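Local coordinates for type IV pilus assembly protein PilF (PDB 5OIU) that probably hydrolyses ATP as a hexameric AAA+ motor to power the assembly of type IV pili in Thermus thermophilus, at residues 163-177 with 207-219. Numbering follows the deposited sequence.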
ATOM      1  N   LEU C 163     -25.793  -6.925 -26.807  1.00 37.07           N
ATOM      2  CA  LEU C 163     -27.146  -6.401 -26.651  1.00 37.20           C
ATOM      3  C   LEU C 163     -28.087  -6.911 -27.745  1.00 38.60           C
ATOM      4  O   LEU C 163     -29.270  -7.154 -27.487  1.00 34.72           O
ATOM      5  CB  LEU C 163     -27.107  -4.869 -26.642  1.00 36.59           C
ATOM      6  CG  LEU C 163     -26.368  -4.170 -25.485  1.00 39.55           C
ATOM      7  CD1 LEU C 163     -26.664  -2.682 -25.483  1.00 35.06           C
ATOM      8  CD2 LEU C 163     -26.687  -4.780 -24.107  1.00 32.01           C
ATOM      9  N   LYS C 164     -27.575  -7.099 -28.968  1.00 43.56           N
ATOM     10  CA  LYS C 164     -28.389  -7.696 -30.024  1.00 40.15           C
ATOM     11  C   LYS C 164     -28.936  -9.053 -29.597  1.00 43.14           C
ATOM     12  O   LYS C 164     -30.095  -9.379 -29.872  1.00 47.36           O
ATOM     13  CB  LYS C 164     -27.577  -7.830 -31.306  1.00 42.26           C
ATOM     14  CG  LYS C 164     -28.392  -7.656 -32.569  1.00 50.02           C
ATOM     15  CD  LYS C 164     -27.477  -7.590 -33.794  1.00 54.39           C
ATOM     16  CE  LYS C 164     -28.269  -7.526 -35.101  1.00 57.84           C
ATOM     17  NZ  LYS C 164     -27.763  -6.418 -35.973  1.00 61.53           N
ATOM     18  N   ARG C 165     -28.129  -9.851 -28.898  1.00 41.02           N
ATOM     19  CA  ARG C 165     -28.614 -11.151 -28.456  1.00 39.05           C
ATOM     20  C   ARG C 165     -29.544 -11.032 -27.249  1.00 37.79           C
ATOM     21  O   ARG C 165     -30.626 -11.615 -27.248  1.00 40.12           O
ATOM     22  CB  ARG C 165     -27.445 -12.075 -28.127  1.00 37.10           C
ATOM     23  CG  ARG C 165     -27.878 -13.471 -27.678  1.00 35.89           C
ATOM     24  CD  ARG C 165     -28.754 -14.197 -28.720  1.00 34.47           C
ATOM     25  NE  ARG C 165     -28.233 -14.084 -30.082  1.00 39.66           N
ATOM     26  CZ  ARG C 165     -27.314 -14.883 -30.616  1.00 38.45           C
ATOM     27  NH1 ARG C 165     -26.810 -15.880 -29.910  1.00 35.32           N
ATOM     28  NH2 ARG C 165     -26.892 -14.681 -31.860  1.00 39.90           N
ATOM     29  N   ILE C 166     -29.155 -10.281 -26.216  1.00 33.70           N
ATOM     30  CA  ILE C 166     -29.812 -10.429 -24.919  1.00 36.34           C
ATOM     31  C   ILE C 166     -30.909  -9.406 -24.633  1.00 31.00           C
ATOM     32  O   ILE C 166     -31.628  -9.577 -23.639  1.00 36.38           O
ATOM     33  CB  ILE C 166     -28.788 -10.406 -23.757  1.00 40.70           C
ATOM     34  CG1 ILE C 166     -28.169  -9.006 -23.591  1.00 36.23           C
ATOM     35  CG2 ILE C 166     -27.737 -11.496 -23.943  1.00 34.93           C
ATOM     36  CD1 ILE C 166     -27.279  -8.854 -22.389  1.00 29.90           C
ATOM     37  N   ALA C 167     -31.072  -8.362 -25.447  1.00 36.06           N
ATOM     38  CA  ALA C 167     -32.103  -7.343 -25.177  1.00 37.94           C
ATOM     39  C   ALA C 167     -33.442  -7.748 -25.817  1.00 38.22           C
ATOM     40  O   ALA C 167     -33.949  -7.151 -26.767  1.00 38.46           O
ATOM     41  CB  ALA C 167     -31.634  -5.969 -25.643  1.00 31.48           C
ATOM     42  N   THR C 168     -34.039  -8.776 -25.241  1.00 34.72           N
ATOM     43  CA  THR C 168     -35.297  -9.310 -25.711  1.00 34.87           C
ATOM     44  C   THR C 168     -36.475  -8.417 -25.301  1.00 37.75           C
ATOM     45  O   THR C 168     -36.385  -7.653 -24.336  1.00 38.37           O
ATOM     46  CB  THR C 168     -35.447 -10.717 -25.164  1.00 37.89           C
ATOM     47  OG1 THR C 168     -35.253 -10.684 -23.741  1.00 38.20           O
ATOM     48  CG2 THR C 168     -34.380 -11.602 -25.785  1.00 34.85           C
ATOM     49  N   PRO C 169     -37.597  -8.485 -26.032  1.00 33.39           N
ATOM     50  CA  PRO C 169     -38.737  -7.595 -25.722  1.00 32.12           C
ATOM     51  C   PRO C 169     -39.379  -7.814 -24.346  1.00 32.81           C
ATOM     52  O   PRO C 169     -40.146  -6.952 -23.912  1.00 32.61           O
ATOM     53  CB  PRO C 169     -39.748  -7.883 -26.848  1.00 28.98           C
ATOM     54  CG  PRO C 169     -38.960  -8.567 -27.942  1.00 32.35           C
ATOM     55  CD  PRO C 169     -37.811  -9.273 -27.264  1.00 33.60           C
ATOM     56  N   ASP C 170     -39.117  -8.913 -23.645  1.00 26.79           N
ATOM     57  CA  ASP C 170     -39.599  -8.934 -22.267  1.00 35.09           C
ATOM     58  C   ASP C 170     -38.784  -8.042 -21.328  1.00 34.94           C
ATOM     59  O   ASP C 170     -39.151  -7.930 -20.157  1.00 34.88           O
ATOM     60  CB  ASP C 170     -39.586 -10.360 -21.719  1.00 33.16           C
ATOM     61  CG  ASP C 170     -38.235 -11.021 -21.895  1.00 43.33           C
ATOM     62  OD1 ASP C 170     -37.440 -10.495 -22.728  1.00 40.69           O
ATOM     63  OD2 ASP C 170     -37.964 -12.041 -21.212  1.00 36.37           O
ATOM     64  N   LYS C 171     -37.699  -7.417 -21.794  1.00 36.58           N
ATOM     65  CA  LYS C 171     -36.733  -6.744 -20.927  1.00 39.67           C
ATOM     66  C   LYS C 171     -36.628  -5.250 -21.244  1.00 37.83           C
ATOM     67  O   LYS C 171     -36.798  -4.829 -22.393  1.00 38.73           O
ATOM     68  CB  LYS C 171     -35.333  -7.387 -21.054  1.00 34.25           C
ATOM     69  CG  LYS C 171     -35.213  -8.832 -20.570  1.00 36.79           C
ATOM     70  CD  LYS C 171     -33.764  -9.311 -20.624  1.00 34.99           C
ATOM     71  CE  LYS C 171     -33.642 -10.793 -20.936  1.00 39.09           C
ATOM     72  NZ  LYS C 171     -32.289 -11.137 -21.535  1.00 47.21           N
ATOM     73  N   ASN C 172     -36.333  -4.439 -20.220  1.00 36.73           N
ATOM     74  CA  ASN C 172     -36.007  -3.025 -20.421  1.00 35.28           C
ATOM     75  C   ASN C 172     -34.487  -2.892 -20.487  1.00 35.40           C
ATOM     76  O   ASN C 172     -33.796  -3.086 -19.479  1.00 35.05           O
ATOM     77  CB  ASN C 172     -36.591  -2.131 -19.324  1.00 33.86           C
ATOM     78  CG  ASN C 172     -36.162  -0.650 -19.467  1.00 33.80           C
ATOM     79  OD1 ASN C 172     -35.861  -0.183 -20.567  1.00 31.30           O
ATOM     80  ND2 ASN C 172     -36.141   0.084 -18.342  1.00 29.56           N
ATOM     81  N   THR C 173     -33.980  -2.569 -21.678  1.00 28.46           N
ATOM     82  CA  THR C 173     -32.572  -2.297 -21.923  1.00 29.38           C
ATOM     83  C   THR C 173     -32.353  -0.797 -22.055  1.00 32.94           C
ATOM     84  O   THR C 173     -32.992  -0.145 -22.885  1.00 34.57           O
ATOM     85  CB  THR C 173     -32.115  -2.999 -23.194  1.00 34.73           C
ATOM     86  OG1 THR C 173     -32.431  -4.393 -23.080  1.00 37.50           O
ATOM     87  CG2 THR C 173     -30.599  -2.785 -23.435  1.00 32.82           C
ATOM     88  N   GLN C 174     -31.443  -0.262 -21.243  1.00 35.14           N
ATOM     89  CA  GLN C 174     -31.167   1.169 -21.174  1.00 33.35           C
ATOM     90  C   GLN C 174     -29.660   1.409 -21.206  1.00 34.21           C
ATOM     91  O   GLN C 174     -28.923   0.840 -20.391  1.00 36.46           O
ATOM     92  CB  GLN C 174     -31.776   1.761 -19.903  1.00 29.18           C
ATOM     93  CG  GLN C 174     -31.507   3.237 -19.724  1.00 33.08           C
ATOM     94  CD  GLN C 174     -32.249   4.075 -20.738  1.00 35.80           C
ATOM     95  OE1 GLN C 174     -33.488   4.133 -20.725  1.00 30.67           O
ATOM     96  NE2 GLN C 174     -31.502   4.726 -21.631  1.00 31.51           N
ATOM     97  N   THR C 175     -29.208   2.256 -22.131  1.00 31.45           N
ATOM     98  CA  THR C 175     -27.804   2.606 -22.295  1.00 30.26           C
ATOM     99  C   THR C 175     -27.564   4.060 -21.892  1.00 35.13           C
ATOM    100  O   THR C 175     -28.475   4.888 -21.890  1.00 34.14           O
ATOM    101  CB  THR C 175     -27.335   2.414 -23.748  1.00 33.70           C
ATOM    102  OG1 THR C 175     -27.834   3.483 -24.557  1.00 35.11           O
ATOM    103  CG2 THR C 175     -27.846   1.131 -24.340  1.00 33.74           C
ATOM    104  N   ILE C 176     -26.317   4.365 -21.541  1.00 34.78           N
ATOM    105  CA  ILE C 176     -25.820   5.734 -21.463  1.00 34.95           C
ATOM    106  C   ILE C 176     -24.495   5.782 -22.222  1.00 35.16           C
ATOM    107  O   ILE C 176     -23.600   4.957 -21.989  1.00 36.32           O
ATOM    108  CB  ILE C 176     -25.669   6.220 -20.003  1.00 37.81           C
ATOM    109  CG1 ILE C 176     -25.214   7.682 -19.963  1.00 35.88           C
ATOM    110  CG2 ILE C 176     -24.761   5.310 -19.194  1.00 31.69           C
ATOM    111  CD1 ILE C 176     -26.184   8.619 -20.608  1.00 30.52           C
ATOM    112  N   GLU C 177     -24.383   6.716 -23.159  1.00 36.87           N
ATOM    113  CA  GLU C 177     -23.351   6.639 -24.188  1.00 37.59           C
ATOM    114  C   GLU C 177     -22.782   8.019 -24.477  1.00 35.77           C
ATOM    115  O   GLU C 177     -23.481   9.031 -24.383  1.00 42.11           O
ATOM    116  CB  GLU C 177     -23.895   6.012 -25.485  1.00 34.33           C
ATOM    117  CG  GLU C 177     -24.549   4.655 -25.292  1.00 34.62           C
ATOM    118  CD  GLU C 177     -24.912   3.990 -26.599  1.00 43.79           C
ATOM    119  OE1 GLU C 177     -24.064   3.993 -27.525  1.00 48.72           O
ATOM    120  OE2 GLU C 177     -26.052   3.481 -26.709  1.00 37.46           O
ATOM    121  N   PHE C 207     -31.375   5.973 -13.844  1.00 41.80           N
ATOM    122  CA  PHE C 207     -31.714   4.644 -14.341  1.00 35.23           C
ATOM    123  C   PHE C 207     -32.279   3.734 -13.266  1.00 40.06           C
ATOM    124  O   PHE C 207     -32.991   2.779 -13.594  1.00 39.05           O
ATOM    125  CB  PHE C 207     -30.490   3.959 -14.930  1.00 33.25           C
ATOM    126  CG  PHE C 207     -30.053   4.522 -16.232  1.00 34.16           C
ATOM    127  CD1 PHE C 207     -30.618   5.683 -16.729  1.00 27.98           C
ATOM    128  CD2 PHE C 207     -29.055   3.891 -16.956  1.00 36.76           C
ATOM    129  CE1 PHE C 207     -30.213   6.207 -17.912  1.00 28.56           C
ATOM    130  CE2 PHE C 207     -28.638   4.419 -18.171  1.00 36.62           C
ATOM    131  CZ  PHE C 207     -29.230   5.575 -18.645  1.00 32.12           C
ATOM    132  N   LEU C 208     -31.976   3.995 -11.992  1.00 38.40           N
ATOM    133  CA  LEU C 208     -32.454   3.108 -10.936  1.00 45.76           C
ATOM    134  C   LEU C 208     -33.959   3.232 -10.703  1.00 46.07           C
ATOM    135  O   LEU C 208     -34.567   2.309 -10.148  1.00 47.78           O
ATOM    136  CB  LEU C 208     -31.659   3.367  -9.654  1.00 40.10           C
ATOM    137  CG  LEU C 208     -30.201   2.944  -9.899  1.00 42.86           C
ATOM    138  CD1 LEU C 208     -29.382   2.966  -8.621  1.00 34.56           C
ATOM    139  CD2 LEU C 208     -30.156   1.558 -10.576  1.00 39.94           C
ATOM    140  N   ARG C 209     -34.585   4.327 -11.137  1.00 44.40           N
ATOM    141  CA  ARG C 209     -36.031   4.468 -11.038  1.00 44.30           C
ATOM    142  C   ARG C 209     -36.722   4.280 -12.380  1.00 38.95           C
ATOM    143  O   ARG C 209     -37.880   4.662 -12.535  1.00 38.76           O
ATOM    144  CB  ARG C 209     -36.385   5.822 -10.428  1.00 42.85           C
ATOM    145  CG  ARG C 209     -36.327   5.762  -8.912  1.00 53.92           C
ATOM    146  CD  ARG C 209     -36.803   7.039  -8.241  1.00 64.66           C
ATOM    147  NE  ARG C 209     -35.721   8.001  -8.089  1.00 69.65           N
ATOM    148  CZ  ARG C 209     -34.898   8.030  -7.046  1.00 75.52           C
ATOM    149  NH1 ARG C 209     -35.034   7.141  -6.067  1.00 73.53           N
ATOM    150  NH2 ARG C 209     -33.931   8.943  -6.988  1.00 82.30           N
ATOM    151  N   GLN C 210     -36.037   3.666 -13.342  1.00 35.79           N
ATOM    152  CA  GLN C 210     -36.569   3.424 -14.674  1.00 38.12           C
ATOM    153  C   GLN C 210     -36.841   1.957 -14.933  1.00 37.65           C
ATOM    154  O   GLN C 210     -36.994   1.560 -16.096  1.00 34.00           O
ATOM    155  CB  GLN C 210     -35.605   3.982 -15.724  1.00 35.82           C
ATOM    156  CG  GLN C 210     -35.738   5.484 -15.927  1.00 36.23           C
ATOM    157  CD  GLN C 210     -36.738   5.832 -17.035  1.00 37.41           C
ATOM    158  OE1 GLN C 210     -36.808   5.143 -18.051  1.00 37.12           O
ATOM    159  NE2 GLN C 210     -37.509   6.898 -16.842  1.00 35.96           N
ATOM    160  N   ASP C 211     -36.889   1.155 -13.864  1.00 28.98           N
ATOM    161  CA  ASP C 211     -37.162  -0.283 -13.862  1.00 30.98           C
ATOM    162  C   ASP C 211     -36.455  -0.954 -15.038  1.00 37.01           C
ATOM    163  O   ASP C 211     -37.111  -1.533 -15.933  1.00 33.75           O
ATOM    164  CB  ASP C 211     -38.666  -0.543 -13.866  1.00 33.79           C
ATOM    165  CG  ASP C 211     -39.074  -2.037 -13.891  1.00 36.24           C
ATOM    166  OD1 ASP C 211     -38.631  -2.730 -12.954  1.00 35.06           O
ATOM    167  OD2 ASP C 211     -39.996  -2.429 -14.682  1.00 33.97           O
ATOM    168  N   PRO C 212     -35.123  -0.936 -15.066  1.00 35.34           N
ATOM    169  CA  PRO C 212     -34.382  -1.621 -16.116  1.00 32.57           C
ATOM    170  C   PRO C 212     -34.088  -3.081 -15.765  1.00 33.26           C
ATOM    171  O   PRO C 212     -34.147  -3.512 -14.611  1.00 33.90           O
ATOM    172  CB  PRO C 212     -33.077  -0.797 -16.164  1.00 32.65           C
ATOM    173  CG  PRO C 212     -32.759  -0.521 -14.700  1.00 35.19           C
ATOM    174  CD  PRO C 212     -34.186  -0.393 -14.036  1.00 33.97           C
ATOM    175  N   ASP C 213     -33.745  -3.844 -16.795  1.00 36.85           N
ATOM    176  CA  ASP C 213     -33.177  -5.172 -16.648  1.00 28.74           C
ATOM    177  C   ASP C 213     -31.722  -5.199 -17.072  1.00 36.03           C
ATOM    178  O   ASP C 213     -30.871  -5.758 -16.376  1.00 33.67           O
ATOM    179  CB  ASP C 213     -33.969  -6.198 -17.482  1.00 37.27           C
ATOM    180  CG  ASP C 213     -35.431  -6.305 -17.036  1.00 38.12           C
ATOM    181  OD1 ASP C 213     -35.683  -6.911 -15.969  1.00 37.09           O
ATOM    182  OD2 ASP C 213     -36.307  -5.760 -17.739  1.00 35.39           O
ATOM    183  N   ILE C 214     -31.417  -4.576 -18.205  1.00 37.93           N
ATOM    184  CA  ILE C 214     -30.077  -4.518 -18.755  1.00 33.69           C
ATOM    185  C   ILE C 214     -29.671  -3.058 -18.829  1.00 36.21           C
ATOM    186  O   ILE C 214     -30.392  -2.237 -19.410  1.00 31.64           O
ATOM    187  CB  ILE C 214     -30.016  -5.170 -20.145  1.00 34.82           C
ATOM    188  CG1 ILE C 214     -30.324  -6.668 -20.049  1.00 32.18           C
ATOM    189  CG2 ILE C 214     -28.664  -4.882 -20.800  1.00 26.94           C
ATOM    190  CD1 ILE C 214     -30.632  -7.317 -21.402  1.00 34.83           C
ATOM    191  N   ILE C 215     -28.529  -2.736 -18.235  1.00 28.22           N
ATOM    192  CA  ILE C 215     -27.969  -1.400 -18.297  1.00 31.28           C
ATOM    193  C   ILE C 215     -26.656  -1.472 -19.054  1.00 37.78           C
ATOM    194  O   ILE C 215     -25.824  -2.352 -18.792  1.00 38.19           O
ATOM    195  CB  ILE C 215     -27.759  -0.811 -16.894  1.00 30.10           C
ATOM    196  CG1 ILE C 215     -29.120  -0.501 -16.264  1.00 32.13           C
ATOM    197  CG2 ILE C 215     -26.901   0.437 -16.982  1.00 24.54           C
ATOM    198  CD1 ILE C 215     -29.088  -0.283 -14.778  1.00 24.90           C
ATOM    199  N   MET C 216     -26.458  -0.542 -19.980  1.00 34.80           N
ATOM    200  CA  MET C 216     -25.200  -0.432 -20.705  1.00 34.29           C
ATOM    201  C   MET C 216     -24.571   0.917 -20.401  1.00 39.08           C
ATOM    202  O   MET C 216     -25.155   1.962 -20.706  1.00 33.50           O
ATOM    203  CB  MET C 216     -25.404  -0.593 -22.209  1.00 34.96           C
ATOM    204  CG  MET C 216     -24.121  -1.017 -22.940  1.00 42.17           C
ATOM    205  SD  MET C 216     -22.937   0.322 -23.260  1.00 42.54           S
ATOM    206  CE  MET C 216     -23.546   0.937 -24.833  1.00 38.45           C
ATOM    207  N   VAL C 217     -23.382   0.891 -19.813  1.00 39.80           N
ATOM    208  CA  VAL C 217     -22.623   2.098 -19.526  1.00 35.80           C
ATOM    209  C   VAL C 217     -21.535   2.211 -20.597  1.00 40.38           C
ATOM    210  O   VAL C 217     -20.640   1.361 -20.679  1.00 36.32           O
ATOM    211  CB  VAL C 217     -22.043   2.053 -18.112  1.00 35.81           C
ATOM    212  CG1 VAL C 217     -21.206   3.278 -17.851  1.00 38.84           C
ATOM    213  CG2 VAL C 217     -23.162   1.954 -17.094  1.00 36.74           C
ATOM    214  N   GLY C 218     -21.618   3.251 -21.440  1.00 39.71           N
ATOM    215  CA  GLY C 218     -20.724   3.339 -22.586  1.00 35.16           C
ATOM    216  C   GLY C 218     -19.266   3.474 -22.199  1.00 41.79           C
ATOM    217  O   GLY C 218     -18.375   3.010 -22.926  1.00 36.28           O
ATOM    218  N   GLU C 219     -19.005   4.105 -21.054  1.00 41.16           N
ATOM    219  CA  GLU C 219     -17.647   4.289 -20.562  1.00 42.20           C
ATOM    220  C   GLU C 219     -17.700   4.499 -19.057  1.00 40.35           C
ATOM    221  O   GLU C 219     -18.397   5.403 -18.579  1.00 40.59           O
ATOM    222  CB  GLU C 219     -16.978   5.479 -21.253  1.00 47.44           C
ATOM    223  CG  GLU C 219     -15.561   5.231 -21.680  1.00 48.01           C
ATOM    224  CD  GLU C 219     -14.726   6.503 -21.737  1.00 58.87           C
ATOM    225  OE1 GLU C 219     -15.214   7.520 -22.292  1.00 61.06           O
ATOM    226  OE2 GLU C 219     -13.579   6.481 -21.216  1.00 61.93           O
TER
HETATM  227  O   HOH W   1     -35.587   3.239 -19.320  1.00 30.60           O
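Asn172 O is gripped by two backbone amides at once, Asp213 N at 2.8 Å and Ile214 N at 3.1 Å, where strands 173-177 and 214-217 begin to pair. These are parallel neighbours in the central sheet of the P-loop NTPase fold, and the ladder continues through Gln174 and Ile176 to Gly218 N on Ile176 O. Asp213 returns the grip: its OD2 accepts from Asn172 N, 2.8 Å away, on the anti lone pair, at a nearly straight 170°, and also pairs with Arg41 of the second subunit. Asn172 turns its CG away from the backbone N (chi1 176°), which carries the side-chain amide over the Asp211-Pro212 backbone, where ND2 donates to Asp211 O from above the carbonyl plane. A water donates to both Gln174 OE1 and Gln210 OE1, bridging the two glutamines, while Gln210 NE2 hydrogen-bonds Ser97 OG of the second subunit.

Gln174 bends at chi2 (69°) across the Phe207 ring, CG resting over the centre of one face in a CH-pi contact, 3.5 Å from the ring centroid. Its NE2 bonds Thr175 O, which meets the ring edge at CZ; Ile176 CB also packs against the ring. A serine in place of Phe207 would probably open a gap beneath Gln174 CG and leave its bent chain freer to turn.

Ile214 and Met216 share the other sheet face with Thr173 and Thr175, packing under the end of helix 155-166, which follows the Walker A loop. There Leu163 spreads its methyls, CD2 toward Ile214 CG2 and CD1 toward Met216 CG. Ile214 CD1 fits between Ile166 CG1 and Lys171 CD, while Lys171 NZ reaches back to Ile166 O (2.7 Å). Beyond them, Met216 CE lies 3.8 Å from Glu177 CD, whose OE2 accepts from Thr175 OG1 and from Gln189 NE2.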